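Local coordinates for melanin biosynthesis protein TyrA, putative (PDB 2IIZ) that binds heme b and probably works as a dye-decolorizing peroxidase of the DyP family, at residues A[89-92]-A[93-96]; A[197-200]-A[201-205]. All blocks are in the same frame, centred on the assembly; numbering follows the deposited sequence.

Interaction 1: residues A[89-92]-A[93-96]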
HETATM    1  N   MSE A  89     -15.147 -23.879   8.601  1.00 42.14           N
HETATM    2  CA  MSE A  89     -15.284 -25.183   7.966  1.00 42.66           C
HETATM    3  C   MSE A  89     -14.031 -25.594   7.195  1.00 42.02           C
HETATM    4  O   MSE A  89     -13.185 -24.766   6.855  1.00 41.39           O
HETATM    5  CB  MSE A  89     -16.543 -25.234   7.088  1.00 43.04           C
HETATM    6  CG  MSE A  89     -16.751 -24.044   6.173  1.00 44.18           C
HETATM    7 SE   MSE A  89     -18.382 -24.220   5.122  0.70 38.23          SE
HETATM    8  CE  MSE A  89     -19.592 -23.108   6.166  1.00 35.60           C
ATOM      9  N   GLN A  90     -13.937 -26.893   6.934  1.00 41.70           N
ATOM     10  CA  GLN A  90     -12.725 -27.503   6.408  1.00 42.22           C
ATOM     11  C   GLN A  90     -13.003 -28.885   5.810  1.00 41.61           C
ATOM     12  O   GLN A  90     -13.667 -29.715   6.442  1.00 40.65           O
ATOM     13  CB  GLN A  90     -11.701 -27.643   7.541  1.00 43.29           C
ATOM     14  CG  GLN A  90     -10.541 -28.594   7.260  1.00 46.10           C
ATOM     15  CD  GLN A  90      -9.447 -28.490   8.307  1.00 51.17           C
ATOM     16  OE1 GLN A  90      -9.651 -28.857   9.466  1.00 54.70           O
ATOM     17  NE2 GLN A  90      -8.274 -27.985   7.904  1.00 45.26           N
ATOM     18  N   GLU A  91     -12.494 -29.126   4.599  1.00 39.70           N
ATOM     19  CA  GLU A  91     -12.397 -30.486   4.059  1.00 39.23           C
ATOM     20  C   GLU A  91     -11.141 -30.598   3.200  1.00 38.13           C
ATOM     21  O   GLU A  91     -10.901 -29.751   2.339  1.00 36.82           O
ATOM     22  CB  GLU A  91     -13.642 -30.849   3.248  1.00 39.91           C
ATOM     23  CG  GLU A  91     -13.697 -32.306   2.821  1.00 38.90           C
ATOM     24  CD  GLU A  91     -15.091 -32.740   2.364  1.00 41.23           C
ATOM     25  OE1 GLU A  91     -15.517 -32.353   1.238  1.00 33.96           O
ATOM     26  OE2 GLU A  91     -15.753 -33.476   3.139  1.00 39.62           O
ATOM     27  N   GLY A  92     -10.342 -31.636   3.441  1.00 36.35           N
ATOM     28  CA  GLY A  92      -9.021 -31.747   2.817  1.00 36.14           C
ATOM     29  C   GLY A  92      -8.168 -30.512   3.055  1.00 35.05           C
ATOM     30  O   GLY A  92      -8.113 -30.006   4.179  1.00 35.01           O
ATOM     31  N   ASN A  93      -7.506 -30.029   2.002  1.00 34.38           N
ATOM     32  CA  ASN A  93      -6.750 -28.775   2.051  1.00 35.86           C
ATOM     33  C   ASN A  93      -7.642 -27.535   1.977  1.00 35.38           C
ATOM     34  O   ASN A  93      -7.140 -26.416   1.967  1.00 36.04           O
ATOM     35  CB  ASN A  93      -5.749 -28.682   0.874  1.00 37.14           C
ATOM     36  CG  ASN A  93      -4.613 -29.675   0.976  1.00 42.40           C
ATOM     37  OD1 ASN A  93      -4.298 -30.166   2.063  1.00 44.75           O
ATOM     38  ND2 ASN A  93      -3.986 -29.984  -0.169  1.00 39.86           N
ATOM     39  N   ARG A  94      -8.951 -27.713   1.908  1.00 35.64           N
ATOM     40  CA  ARG A  94      -9.848 -26.577   1.741  1.00 36.35           C
ATOM     41  C   ARG A  94     -10.301 -26.129   3.120  1.00 36.95           C
ATOM     42  O   ARG A  94     -11.269 -26.668   3.672  1.00 36.08           O
ATOM     43  CB  ARG A  94     -11.038 -26.935   0.851  1.00 37.00           C
ATOM     44  CG  ARG A  94     -10.636 -27.435  -0.544  1.00 36.46           C
ATOM     45  CD  ARG A  94     -11.857 -27.777  -1.393  1.00 31.79           C
ATOM     46  NE  ARG A  94     -12.663 -28.832  -0.773  1.00 26.17           N
ATOM     47  CZ  ARG A  94     -12.365 -30.124  -0.821  1.00 24.16           C
ATOM     48  NH1 ARG A  94     -11.269 -30.533  -1.459  1.00 20.42           N
ATOM     49  NH2 ARG A  94     -13.159 -31.010  -0.220  1.00 19.31           N
ATOM     50  N   GLU A  95      -9.582 -25.141   3.660  1.00 36.35           N
ATOM     51  CA  GLU A  95      -9.777 -24.672   5.027  1.00 38.42           C
ATOM     52  C   GLU A  95     -10.317 -23.254   5.039  1.00 37.72           C
ATOM     53  O   GLU A  95      -9.773 -22.364   4.379  1.00 40.62           O
ATOM     54  CB  GLU A  95      -8.459 -24.699   5.801  1.00 39.05           C
ATOM     55  CG  GLU A  95      -8.670 -24.745   7.317  1.00 48.50           C
ATOM     56  CD  GLU A  95      -7.370 -24.825   8.112  1.00 53.12           C
ATOM     57  OE1 GLU A  95      -6.546 -25.736   7.848  1.00 57.35           O
ATOM     58  OE2 GLU A  95      -7.178 -23.973   9.005  1.00 57.63           O
ATOM     59  N   ALA A  96     -11.387 -23.058   5.797  1.00 36.61           N
ATOM     60  CA  ALA A  96     -11.963 -21.741   6.047  1.00 35.19           C
ATOM     61  C   ALA A  96     -11.949 -21.528   7.559  1.00 33.47           C
ATOM     62  O   ALA A  96     -12.918 -21.883   8.248  1.00 31.64           O
ATOM     63  CB  ALA A  96     -13.380 -21.679   5.514  1.00 35.76           C
TER

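Interaction 2: residues A[197-200]-A[201-205]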
ATOM      1  N   PRO A 197      -3.029 -23.669 -18.307  1.00 36.38           N
ATOM      2  CA  PRO A 197      -3.477 -23.212 -19.618  1.00 36.11           C
ATOM      3  C   PRO A 197      -4.777 -22.431 -19.495  1.00 36.83           C
ATOM      4  O   PRO A 197      -5.580 -22.693 -18.595  1.00 36.99           O
ATOM      5  CB  PRO A 197      -3.718 -24.514 -20.390  1.00 36.84           C
ATOM      6  CG  PRO A 197      -2.966 -25.548 -19.671  1.00 35.52           C
ATOM      7  CD  PRO A 197      -2.898 -25.132 -18.244  1.00 36.66           C
ATOM      8  N   LEU A 198      -4.970 -21.487 -20.401  1.00 36.61           N
ATOM      9  CA  LEU A 198      -6.107 -20.571 -20.362  1.00 37.04           C
ATOM     10  C   LEU A 198      -7.460 -21.286 -20.188  1.00 36.60           C
ATOM     11  O   LEU A 198      -8.278 -20.893 -19.352  1.00 37.35           O
ATOM     12  CB  LEU A 198      -6.102 -19.716 -21.643  1.00 36.19           C
ATOM     13  CG  LEU A 198      -7.262 -18.756 -21.909  1.00 35.90           C
ATOM     14  CD1 LEU A 198      -7.412 -17.734 -20.788  1.00 34.92           C
ATOM     15  CD2 LEU A 198      -7.058 -18.071 -23.256  1.00 32.23           C
ATOM     16  N   LYS A 199      -7.690 -22.325 -20.975  1.00 35.53           N
ATOM     17  CA  LYS A 199      -8.947 -23.064 -20.923  1.00 36.11           C
ATOM     18  C   LYS A 199      -9.218 -23.642 -19.526  1.00 35.71           C
ATOM     19  O   LYS A 199     -10.365 -23.672 -19.080  1.00 34.75           O
ATOM     20  CB  LYS A 199      -8.936 -24.195 -21.962  1.00 38.50           C
ATOM     21  CG  LYS A 199     -10.257 -24.985 -22.093  1.00 42.91           C
ATOM     22  CD  LYS A 199     -11.443 -24.078 -22.450  1.00 47.86           C
ATOM     23  CE  LYS A 199     -12.675 -24.895 -22.828  1.00 51.13           C
ATOM     24  NZ  LYS A 199     -13.698 -24.065 -23.533  1.00 52.39           N
ATOM     25  N   LYS A 200      -8.172 -24.098 -18.836  1.00 34.53           N
ATOM     26  CA  LYS A 200      -8.342 -24.624 -17.472  1.00 34.21           C
ATOM     27  C   LYS A 200      -8.787 -23.545 -16.510  1.00 33.27           C
ATOM     28  O   LYS A 200      -9.693 -23.774 -15.689  1.00 32.55           O
ATOM     29  CB  LYS A 200      -7.051 -25.242 -16.932  1.00 35.21           C
ATOM     30  CG  LYS A 200      -6.469 -26.305 -17.833  1.00 42.34           C
ATOM     31  CD  LYS A 200      -5.966 -27.523 -17.078  1.00 43.62           C
ATOM     32  CE  LYS A 200      -5.787 -28.703 -18.029  1.00 43.21           C
ATOM     33  NZ  LYS A 200      -5.707 -29.984 -17.299  1.00 48.19           N
ATOM     34  N   GLN A 201      -8.139 -22.378 -16.610  1.00 30.50           N
ATOM     35  CA  GLN A 201      -8.482 -21.228 -15.793  1.00 30.18           C
ATOM     36  C   GLN A 201      -9.954 -20.934 -15.983  1.00 30.81           C
ATOM     37  O   GLN A 201     -10.689 -20.796 -15.011  1.00 32.14           O
ATOM     38  CB  GLN A 201      -7.667 -19.974 -16.177  1.00 28.14           C
ATOM     39  CG  GLN A 201      -6.154 -20.099 -15.974  1.00 27.19           C
ATOM     40  CD  GLN A 201      -5.392 -18.775 -16.055  1.00 28.93           C
ATOM     41  OE1 GLN A 201      -5.957 -17.689 -15.895  1.00 24.35           O
ATOM     42  NE2 GLN A 201      -4.094 -18.869 -16.303  1.00 22.55           N
ATOM     43  N   GLU A 202     -10.363 -20.839 -17.246  1.00 31.01           N
ATOM     44  CA  GLU A 202     -11.743 -20.500 -17.615  1.00 32.79           C
ATOM     45  C   GLU A 202     -12.714 -21.561 -17.090  1.00 32.94           C
ATOM     46  O   GLU A 202     -13.821 -21.234 -16.674  1.00 31.37           O
ATOM     47  CB  GLU A 202     -11.864 -20.320 -19.144  1.00 31.93           C
ATOM     48  CG  GLU A 202     -10.989 -19.142 -19.658  1.00 36.61           C
ATOM     49  CD  GLU A 202     -11.086 -18.868 -21.158  1.00 37.73           C
ATOM     50  OE1 GLU A 202     -11.373 -19.805 -21.937  1.00 45.12           O
ATOM     51  OE2 GLU A 202     -10.867 -17.697 -21.557  1.00 40.99           O
ATOM     52  N   ASP A 203     -12.277 -22.821 -17.105  1.00 33.62           N
ATOM     53  CA  ASP A 203     -13.091 -23.952 -16.649  1.00 34.50           C
ATOM     54  C   ASP A 203     -13.252 -23.969 -15.131  1.00 35.30           C
ATOM     55  O   ASP A 203     -14.194 -24.559 -14.605  1.00 35.35           O
ATOM     56  CB  ASP A 203     -12.464 -25.276 -17.103  1.00 34.01           C
ATOM     57  CG  ASP A 203     -12.853 -25.679 -18.528  1.00 34.89           C
ATOM     58  OD1 ASP A 203     -13.468 -24.876 -19.271  1.00 34.55           O
ATOM     59  OD2 ASP A 203     -12.528 -26.837 -18.899  1.00 32.05           O
ATOM     60  N   ILE A 204     -12.328 -23.326 -14.430  1.00 35.43           N
ATOM     61  CA  ILE A 204     -12.361 -23.265 -12.961  1.00 36.49           C
ATOM     62  C   ILE A 204     -13.310 -22.152 -12.484  1.00 36.65           C
ATOM     63  O   ILE A 204     -14.040 -22.286 -11.484  1.00 35.88           O
ATOM     64  CB  ILE A 204     -10.916 -23.065 -12.411  1.00 36.55           C
ATOM     65  CG1 ILE A 204     -10.190 -24.401 -12.426  1.00 34.41           C
ATOM     66  CG2 ILE A 204     -10.898 -22.493 -10.991  1.00 36.41           C
ATOM     67  CD1 ILE A 204      -8.717 -24.236 -12.502  1.00 33.47           C
ATOM     68  N   ILE A 205     -13.298 -21.043 -13.206  1.00 35.93           N
ATOM     69  CA  ILE A 205     -14.204 -19.946 -12.881  1.00 33.79           C
ATOM     70  C   ILE A 205     -15.588 -20.109 -13.495  1.00 32.25           C
ATOM     71  O   ILE A 205     -16.558 -19.767 -12.845  1.00 30.65           O
ATOM     72  CB  ILE A 205     -13.558 -18.615 -13.203  1.00 32.49           C
ATOM     73  CG1 ILE A 205     -12.508 -18.366 -12.115  1.00 33.88           C
ATOM     74  CG2 ILE A 205     -14.613 -17.467 -13.227  1.00 32.37           C
ATOM     75  CD1 ILE A 205     -11.400 -17.565 -12.561  1.00 48.83           C
TER

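Interaction 1: residues A[89-92]-A[93-96]
Glu91 and Arg94 meet at the closed end of a hairpin, their side chains running the same way off one face. OE1 of Glu91 lies at the guanidinium edge, in its plane, in a salt bridge to NH2 of Arg94 at 3.1 Å, although the carboxylate and guanidinium planes stand 77° apart. A bend at chi3 (-60°) helps to fold the Arg94 chain back, so that the Glu91 carbonyl O lies over one guanidinium face, 3.5 Å from Arg94 CZ. That same O accepts the Arg94 backbone N at 2.9 Å, with the donor above the carbonyl plane, while Glu91 N bonds back to Arg94 O. On the other face, Gln90 NE2 comes within 2.8 Å of Glu95 OE1, but the angle is too poor for a hydrogen bond. Farther along, Met89 and Ala96 form a second hydrogen-bonded pair, and CG of Met89, a selenomethionine, lies 4.2 Å from Ala96 CB.

Around this first shell, Val276 O accepts from Arg94 NE and, with the salt bridge at NH2, helps to orient the guanidinium, while Leu272 and His273 pack on Met89. Gly92 and Asn93 occupy the corners of a type II' turn, making this a tight two-residue beta hairpin whose Ala96 end approaches the heme.

Interaction 2: residues A[197-200]-A[201-205]
Leu198 and Glu202, one helical turn apart, make the closer side-chain contact here: CD1 of Leu198 lies 3.5 Å from Glu202 OE2, while CG of Glu202 packs 3.2 Å from the Leu198 carbonyl O. With its CG anti to the carbonyl carbon (chi1 -63°), Glu202 runs back along the preceding turn, and Lys209 N grips OE2 at its far end. The backbone under the side chains carries the regular i to i+4 bonds. Glu202 N reaches Leu198 O at 3.0 Å and Asp203 N reaches Lys199 O at 2.9 Å, whereas the bond from Ile204 N to Lys200 O is weak. Gln201, buried, packs against Trp193 and Phe150; Leu196 O and Lys209 NZ hold the two ends of its amide.

The outer side is looser. Lys199 crosses Asp203 with CE 3.6 Å from OD1, yet its NZ stays 4.3 Å from that oxygen, beyond a salt bridge, and OD1 is hydrogen-bonded to Tyr215 OH instead. Pro197 O receives Gln201 N at 3.3 Å. The segment thus spans a short, two-turn amphipathic alpha-helix with a proline at its N-cap position, whose C-terminal residues Ile204 and Ile205 bond through their backbones to His225, the axial ligand of the heme iron, and Ile226.

From the N terminus, the chain first closes the hairpin of interaction 1, within the N-terminal part of the DyP-type sequence, where residues 89-92 turn straight back as 93-96. About a hundred residues later, in the C-terminal part, it winds into helix 198-205 with interaction 2. Both are local closures in series, neither nested nor crossed, and their nearest atoms remain about 11 Å apart. Each reaches beyond itself: the hairpin leans on helix 266-276, so that an N-terminal excursion packs on a C-terminal element, while helix 198-205 abuts helices 190-193 and 225-228. The bound heme lies about 8 Å from Ala96 and about 9 Å from Ile204, measured from their side chains.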